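Local structure of sugar-binding transport ATP-binding protein (Pyrococcus horikoshii, 1V43) at residues S225-E228 and V229-P233. The protein binds ATP and probably hydrolyses it as the ATPase subunit of an ABC transporter for sugar uptake. Sequence-based numbering, arbitrary orientation.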
loop_
_atom_site.group_PDB
_atom_site.type_symbol
_atom_site.label_atom_id
_atom_site.label_comp_id
_atom_site.label_asym_id
_atom_site.label_seq_id
_atom_site.Cartn_x
_atom_site.Cartn_y
_atom_site.Cartn_z
ATOM N N SER A 225 18.434 6.721 11.046
ATOM C CA SER A 225 17.896 7.343 9.846
ATOM C C SER A 225 17.223 6.256 8.998
ATOM O O SER A 225 17.532 5.074 9.135
ATOM C CB SER A 225 19.025 7.949 9.020
ATOM O OG SER A 225 19.737 6.906 8.378
ATOM N N PRO A 226 16.299 6.645 8.109
ATOM C CA PRO A 226 15.594 5.691 7.236
ATOM C C PRO A 226 16.582 4.745 6.529
ATOM O O PRO A 226 16.313 3.554 6.372
ATOM C CB PRO A 226 14.868 6.608 6.258
ATOM C CG PRO A 226 14.518 7.792 7.154
ATOM C CD PRO A 226 15.807 8.018 7.903
ATOM N N THR A 227 17.725 5.285 6.108
ATOM C CA THR A 227 18.753 4.493 5.442
ATOM C C THR A 227 19.340 3.474 6.412
ATOM O O THR A 227 19.524 2.298 6.072
ATOM C CB THR A 227 19.909 5.379 4.921
ATOM O OG1 THR A 227 19.405 6.314 3.963
ATOM C CG2 THR A 227 20.992 4.516 4.263
ATOM N N GLU A 228 19.625 3.915 7.627
ATOM C CA GLU A 228 20.194 3.012 8.623
ATOM C C GLU A 228 19.254 1.876 9.026
ATOM O O GLU A 228 19.683 0.723 9.092
ATOM C CB GLU A 228 20.633 3.785 9.870
ATOM C CG GLU A 228 21.812 4.730 9.648
ATOM C CD GLU A 228 22.208 5.465 10.928
ATOM O OE1 GLU A 228 21.335 6.107 11.557
ATOM O OE2 GLU A 228 23.397 5.403 11.303
ATOM N N VAL A 229 17.983 2.171 9.286
ATOM C CA VAL A 229 17.079 1.094 9.684
ATOM C C VAL A 229 16.704 0.192 8.507
ATOM O O VAL A 229 16.381 -0.974 8.690
ATOM C CB VAL A 229 15.796 1.629 10.381
ATOM C CG1 VAL A 229 16.191 2.346 11.657
ATOM C CG2 VAL A 229 15.000 2.560 9.441
ATOM N N TYR A 230 16.769 0.722 7.291
ATOM C CA TYR A 230 16.438 -0.088 6.132
ATOM C C TYR A 230 17.620 -0.974 5.691
ATOM O O TYR A 230 17.473 -2.183 5.561
ATOM C CB TYR A 230 15.991 0.802 4.969
ATOM C CG TYR A 230 15.814 0.027 3.681
ATOM C CD1 TYR A 230 14.711 -0.816 3.487
ATOM C CD2 TYR A 230 16.755 0.117 2.668
ATOM C CE1 TYR A 230 14.561 -1.542 2.307
ATOM C CE2 TYR A 230 16.619 -0.601 1.497
ATOM C CZ TYR A 230 15.526 -1.429 1.318
ATOM O OH TYR A 230 15.427 -2.152 0.150
ATOM N N LEU A 231 18.783 -0.370 5.452
ATOM C CA LEU A 231 19.959 -1.130 5.021
ATOM C C LEU A 231 20.579 -1.946 6.136
ATOM O O LEU A 231 21.185 -2.988 5.880
ATOM C CB LEU A 231 21.039 -0.206 4.454
ATOM C CG LEU A 231 20.720 0.529 3.154
ATOM C CD1 LEU A 231 21.870 1.469 2.815
ATOM C CD2 LEU A 231 20.483 -0.481 2.038
ATOM N N ARG A 232 20.437 -1.483 7.373
ATOM C CA ARG A 232 21.038 -2.216 8.479
ATOM C C ARG A 232 20.144 -2.455 9.692
ATOM O O ARG A 232 20.407 -1.961 10.781
ATOM C CB ARG A 232 22.348 -1.525 8.892
ATOM C CG ARG A 232 23.464 -1.700 7.851
ATOM C CD ARG A 232 24.677 -0.814 8.111
ATOM N NE ARG A 232 24.431 0.580 7.739
ATOM C CZ ARG A 232 24.373 1.035 6.487
ATOM N NH1 ARG A 232 24.551 0.211 5.457
ATOM N NH2 ARG A 232 24.121 2.317 6.263
ATOM N N PRO A 233 19.056 -3.217 9.509
ATOM C CA PRO A 233 18.169 -3.490 10.642
ATOM C C PRO A 233 18.979 -4.298 11.664
ATOM O O PRO A 233 19.656 -5.250 11.288
ATOM C CB PRO A 233 17.061 -4.321 10.010
ATOM C CG PRO A 233 17.808 -5.095 8.949
ATOM C CD PRO A 233 18.673 -4.011 8.329
#
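Pro226 O lies oblique to the Tyr230 ring, nearest to Tyr230 CB, at 3.1 Å, and Thr227 CG2 lies loosely and obliquely by the Arg232 guanidinium. With CG anti to the backbone N (chi1 172°), the Tyr230 ring is carried away from the turn, where its hydroxyl bonds Glu291 and Met206 packs against the side chain. The Glu228 carboxylate turns back to Ser225, OE1 accepting from Ser225 N through its anti lone pair at 3.0 Å, while Ser225 OG takes the N-H of Glu228 at 3.1 Å. These reciprocal bonds make a capping box, with Ser225 as N-cap of the short helix 226-231, which follows strand 219-224, an outer strand of the mixed sheet in the ABC ATPase domain. Val229 N reaches Ser225 O at 2.9 Å in a nearly straight bond (164°), the first of four successive i-to-i+4 bonds; the last, Arg232 N to Glu228 O, is more bent (137°), its donor above the carbonyl plane where the chain leaves the helix. Val229 CG2 rests 3.5 Å from Pro226 O, and the side chain also packs on Ile242; an alanine here would probably leave Ile242 short of a packing partner and open a gap beside the first turn. On another side, Thr227 and Leu231 point the same way, CG2 pressed tightly against CD1 at 3.5 Å. Thr227 OG1 lies beside the backbone N and CG2 anti to it; this hydroxyl hydrogen-bonds His342 of the second subunit.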